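PDB 3E82: putative oxidoreductase from Klebsiella pneumoniae subsp. pneumoniae MGH 78578, which probably acts as an oxidoreductase of the Gfo/Idh/MocA family, with a Rossmann-type domain likely to bind NAD or a related nucleotide. Local coordinates for residues I111-A114 with E115-R119; R137-I140 with E141-T144. All coordinates share one frame; numbering follows the deposited sequence.

Interaction 1: residues I111-A114 with E115-R119; sequences IALA and EEKQR
The carboxylate of Glu116 meets an aliphatic group of the preceding turn, its OE1 coming to 3.7 Å from Leu113 CD1, while the carboxylate of Glu115 lies beside Ile111, with OE2 no nearer than 4.2 Å to Ile111 CG2. The carbonyl oxygens of the turn accept backbone amides, and this stretch ends helix 104-116 of a Rossmann beta-alpha-beta unit in a Schellman motif. Glu115 N donates to Ile111 O in the usual helical bond, whereas Arg119 N lies in the plane of the Ala114 carbonyl and bonds to Ala114 O at 2.9 Å. Gln118, with positive phi (52°), turns the chain so that this amide points back into the last turn; its own N gives a weak bond to Glu115 O.

Leu113 lies across Lys117, and its side chain also packs on Arg85, Leu88 and Asn89 of helix 80-89. The lysine chain bends at CG (chi2 -57°), which brings CE to 3.9 Å from Leu113 CD1 instead of sending the chain straight outward. Lys117 N donates to Leu113 O at 2.8 Å, and the CG of the same lysine sits 3.3 Å from that oxygen.

Interaction 2: residues R137-I140 with E141-T144; sequences RQVI and EQGT
Arg137 and Glu141, one helical turn apart, form a salt bridge in which Glu141 OE2 sits over one face of the guanidinium, 2.6 Å from Arg137 NE. The two planes stand 86° apart, and OE2 alone makes the close approach to NE; the groups do not pair side by side. Arg137 runs extended from CG to NE, with CG anti to the backbone N (chi1 -173°), and this carries the guanidinium alongside the next turn; its NH1 has a further, weak hydrogen bond to Tyr133 OH. Glu141 is exposed, and its bridge lies on the outer side of the helix. Gln142, though exposed, touches Gln292 of strand 289-292. Gln138 lies across Gln142, and its OE1 is hydrogen-bonded to the same Gln292.

The inner side is more closely packed. Val139 is buried: its CG1 lies 3.8 Å from Thr144 CB, and its side chain also rests on Leu280 and Ile282 of strand 280-284. Ile140 faces Val148 and Phe151 of strand 148-156.

Along the backbone, Glu141 N donates to Arg137 O at 2.9 Å, and Gln142 N to Gln138 O. Beyond them the chain leaves the helix at Gly143, whose positive phi (88°) is a backbone conformation that suits glycine. Gly143 N bonds to Ile140 O at 3.0 Å from well above the carbonyl plane, and Thr144 N reaches Val139 O in a weak bond of 3.5 Å. These two bonds and the positive phi define a Schellman motif, the glycine-terminated C-cap of helix 131-142, which here lies against the mixed sheet of the C-terminal alpha/beta domain.

From the N terminus the chain first meets interaction 1, at the end of helix 104-116 and just before strand 121-123, the edge strand of the parallel Rossmann sheet within this chain. It then enters helix 131-142, whose end forms interaction 2 before strand 148-156 of the mixed sheet. Each contact spans only a single helix end, so neither closes a long loop; they follow one another in series and neither nest nor cross. The centres of interactions 1 and 2 are about 36 Å apart, and the nearest atoms of interactions 1 and 2 about 20 Å apart. Interaction 1 sits beside helix 80-89, whereas interaction 2 joins its helix to strands 148-156, 280-284 and 289-292.

Interaction 1: residues I111-A114 with E115-R119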
loop_
_atom_site.group_PDB
_atom_site.type_symbol
_atom_site.label_atom_id
_atom_site.label_comp_id
_atom_site.label_asym_id
_atom_site.label_seq_id
_atom_site.Cartn_x
_atom_site.Cartn_y
_atom_site.Cartn_z
ATOM N N ILE B 111 33.110 -6.942 6.535
ATOM C CA ILE B 111 33.435 -6.401 5.222
ATOM C C ILE B 111 34.911 -5.982 5.194
ATOM O O ILE B 111 35.650 -6.345 4.273
ATOM C CB ILE B 111 32.521 -5.193 4.884
ATOM C CG1 ILE B 111 31.073 -5.682 4.709
ATOM C CG2 ILE B 111 32.997 -4.504 3.598
ATOM C CD1 ILE B 111 30.057 -4.571 4.465
ATOM N N ALA B 112 35.336 -5.245 6.216
ATOM C CA ALA B 112 36.718 -4.786 6.320
ATOM C C ALA B 112 37.679 -5.967 6.407
ATOM O O ALA B 112 38.742 -5.960 5.786
ATOM C CB ALA B 112 36.878 -3.899 7.545
ATOM N N LEU B 113 37.297 -6.981 7.179
ATOM C CA LEU B 113 38.129 -8.164 7.355
ATOM C C LEU B 113 38.334 -8.926 6.050
ATOM O O LEU B 113 39.459 -9.302 5.717
ATOM C CB LEU B 113 37.514 -9.090 8.411
ATOM C CG LEU B 113 38.313 -10.348 8.787
ATOM C CD1 LEU B 113 39.688 -9.946 9.329
ATOM C CD2 LEU B 113 37.547 -11.151 9.827
ATOM N N ALA B 114 37.254 -9.157 5.309
ATOM C CA ALA B 114 37.354 -9.886 4.049
ATOM C C ALA B 114 38.278 -9.140 3.090
ATOM O O ALA B 114 39.037 -9.752 2.342
ATOM C CB ALA B 114 35.964 -10.060 3.420
ATOM N N GLU B 115 38.211 -7.814 3.111
ATOM C CA GLU B 115 39.059 -7.021 2.234
ATOM C C GLU B 115 40.508 -7.096 2.698
ATOM O O GLU B 115 41.423 -7.140 1.882
ATOM C CB GLU B 115 38.567 -5.574 2.190
ATOM C CG GLU B 115 37.114 -5.482 1.730
ATOM C CD GLU B 115 36.667 -4.070 1.412
ATOM O OE1 GLU B 115 37.175 -3.125 2.053
ATOM O OE2 GLU B 115 35.791 -3.908 0.531
ATOM N N GLU B 116 40.718 -7.124 4.009
ATOM C CA GLU B 116 42.074 -7.221 4.538
ATOM C C GLU B 116 42.666 -8.587 4.198
ATOM O O GLU B 116 43.826 -8.689 3.805
ATOM C CB GLU B 116 42.067 -7.016 6.053
ATOM C CG GLU B 116 43.325 -7.509 6.763
ATOM C CD GLU B 116 43.334 -7.164 8.245
ATOM O OE1 GLU B 116 42.317 -7.416 8.930
ATOM O OE2 GLU B 116 44.365 -6.644 8.726
ATOM N N LYS B 117 41.860 -9.631 4.339
ATOM C CA LYS B 117 42.315 -10.987 4.054
ATOM C C LYS B 117 42.218 -11.333 2.571
ATOM O O LYS B 117 42.528 -12.453 2.163
ATOM C CB LYS B 117 41.511 -11.994 4.884
ATOM C CG LYS B 117 41.606 -11.757 6.389
ATOM C CD LYS B 117 43.058 -11.785 6.875
ATOM C CE LYS B 117 43.158 -11.360 8.338
ATOM N NZ LYS B 117 44.579 -11.253 8.815
ATOM N N GLN B 118 41.783 -10.366 1.769
ATOM C CA GLN B 118 41.662 -10.566 0.331
ATOM C C GLN B 118 40.868 -11.817 -0.022
ATOM O O GLN B 118 41.272 -12.599 -0.885
ATOM C CB GLN B 118 43.055 -10.645 -0.316
ATOM C CG GLN B 118 43.842 -9.345 -0.256
ATOM C CD GLN B 118 45.287 -9.494 -0.728
ATOM O OE1 GLN B 118 45.550 -9.803 -1.897
ATOM N NE2 GLN B 118 46.233 -9.272 0.184
ATOM N N ARG B 119 39.737 -12.006 0.649
ATOM C CA ARG B 119 38.881 -13.150 0.379
ATOM C C ARG B 119 37.472 -12.664 0.036
ATOM O O ARG B 119 37.056 -11.597 0.487
ATOM C CB ARG B 119 38.845 -14.076 1.600
ATOM C CG ARG B 119 40.123 -14.903 1.794
ATOM C CD ARG B 119 40.218 -16.004 0.756
ATOM N NE ARG B 119 41.549 -16.596 0.685
ATOM C CZ ARG B 119 41.941 -17.417 -0.288
ATOM N NH1 ARG B 119 41.096 -17.744 -1.264
ATOM N NH2 ARG B 119 43.187 -17.888 -0.310
#

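Interaction 2: residues R137-I140 with E141-T144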
loop_
_atom_site.group_PDB
_atom_site.type_symbol
_atom_site.label_atom_id
_atom_site.label_comp_id
_atom_site.label_asym_id
_atom_site.label_seq_id
_atom_site.Cartn_x
_atom_site.Cartn_y
_atom_site.Cartn_z
ATOM N N ARG B 137 11.238 -7.052 -13.685
ATOM C CA ARG B 137 12.414 -6.288 -14.076
ATOM C C ARG B 137 12.444 -6.149 -15.594
ATOM O O ARG B 137 12.762 -5.090 -16.126
ATOM C CB ARG B 137 13.693 -6.985 -13.602
ATOM C CG ARG B 137 14.965 -6.168 -13.830
ATOM C CD ARG B 137 16.219 -6.972 -13.479
ATOM N NE ARG B 137 17.448 -6.220 -13.734
ATOM C CZ ARG B 137 18.062 -5.443 -12.843
ATOM N NH1 ARG B 137 17.571 -5.311 -11.616
ATOM N NH2 ARG B 137 19.164 -4.783 -13.183
ATOM N N GLN B 138 12.105 -7.237 -16.278
ATOM C CA GLN B 138 12.094 -7.264 -17.732
ATOM C C GLN B 138 11.116 -6.247 -18.309
ATOM O O GLN B 138 11.456 -5.505 -19.221
ATOM C CB GLN B 138 11.730 -8.668 -18.220
ATOM C CG GLN B 138 11.582 -8.782 -19.724
ATOM C CD GLN B 138 11.094 -10.158 -20.157
ATOM O OE1 GLN B 138 10.021 -10.619 -19.738
ATOM N NE2 GLN B 138 11.876 -10.821 -20.998
ATOM N N VAL B 139 9.900 -6.213 -17.778
ATOM C CA VAL B 139 8.903 -5.267 -18.274
ATOM C C VAL B 139 9.355 -3.824 -18.037
ATOM O O VAL B 139 9.237 -2.980 -18.926
ATOM C CB VAL B 139 7.528 -5.493 -17.610
ATOM C CG1 VAL B 139 6.534 -4.445 -18.106
ATOM C CG2 VAL B 139 7.022 -6.903 -17.936
ATOM N N ILE B 140 9.882 -3.545 -16.849
ATOM C CA ILE B 140 10.356 -2.199 -16.537
ATOM C C ILE B 140 11.477 -1.768 -17.487
ATOM O O ILE B 140 11.427 -0.681 -18.073
ATOM C CB ILE B 140 10.904 -2.102 -15.091
ATOM C CG1 ILE B 140 9.771 -2.349 -14.084
ATOM C CG2 ILE B 140 11.556 -0.726 -14.872
ATOM C CD1 ILE B 140 10.223 -2.390 -12.625
ATOM N N GLU B 141 12.491 -2.618 -17.623
ATOM C CA GLU B 141 13.634 -2.321 -18.485
ATOM C C GLU B 141 13.281 -2.214 -19.966
ATOM O O GLU B 141 13.958 -1.512 -20.719
ATOM C CB GLU B 141 14.724 -3.371 -18.275
ATOM C CG GLU B 141 15.594 -3.074 -17.059
ATOM C CD GLU B 141 16.514 -4.222 -16.688
ATOM O OE1 GLU B 141 16.936 -4.975 -17.595
ATOM O OE2 GLU B 141 16.821 -4.361 -15.483
ATOM N N GLN B 142 12.224 -2.915 -20.368
ATOM C CA GLN B 142 11.726 -2.896 -21.741
ATOM C C GLN B 142 11.232 -1.490 -22.082
ATOM O O GLN B 142 11.154 -1.112 -23.254
ATOM C CB GLN B 142 10.540 -3.851 -21.886
ATOM C CG GLN B 142 10.835 -5.233 -22.423
ATOM C CD GLN B 142 9.684 -6.198 -22.142
ATOM O OE1 GLN B 142 8.536 -5.781 -21.914
ATOM N NE2 GLN B 142 9.983 -7.492 -22.163
ATOM N N GLY B 143 10.888 -0.728 -21.048
ATOM C CA GLY B 143 10.376 0.620 -21.244
ATOM C C GLY B 143 8.864 0.582 -21.429
ATOM O O GLY B 143 8.221 1.603 -21.660
ATOM N N THR B 144 8.295 -0.611 -21.298
ATOM C CA THR B 144 6.866 -0.817 -21.473
ATOM C C THR B 144 5.959 0.019 -20.572
ATOM O O THR B 144 4.853 0.393 -20.975
ATOM C CB THR B 144 6.506 -2.295 -21.259
ATOM O OG1 THR B 144 7.367 -3.110 -22.061
ATOM C CG2 THR B 144 5.052 -2.556 -21.649
#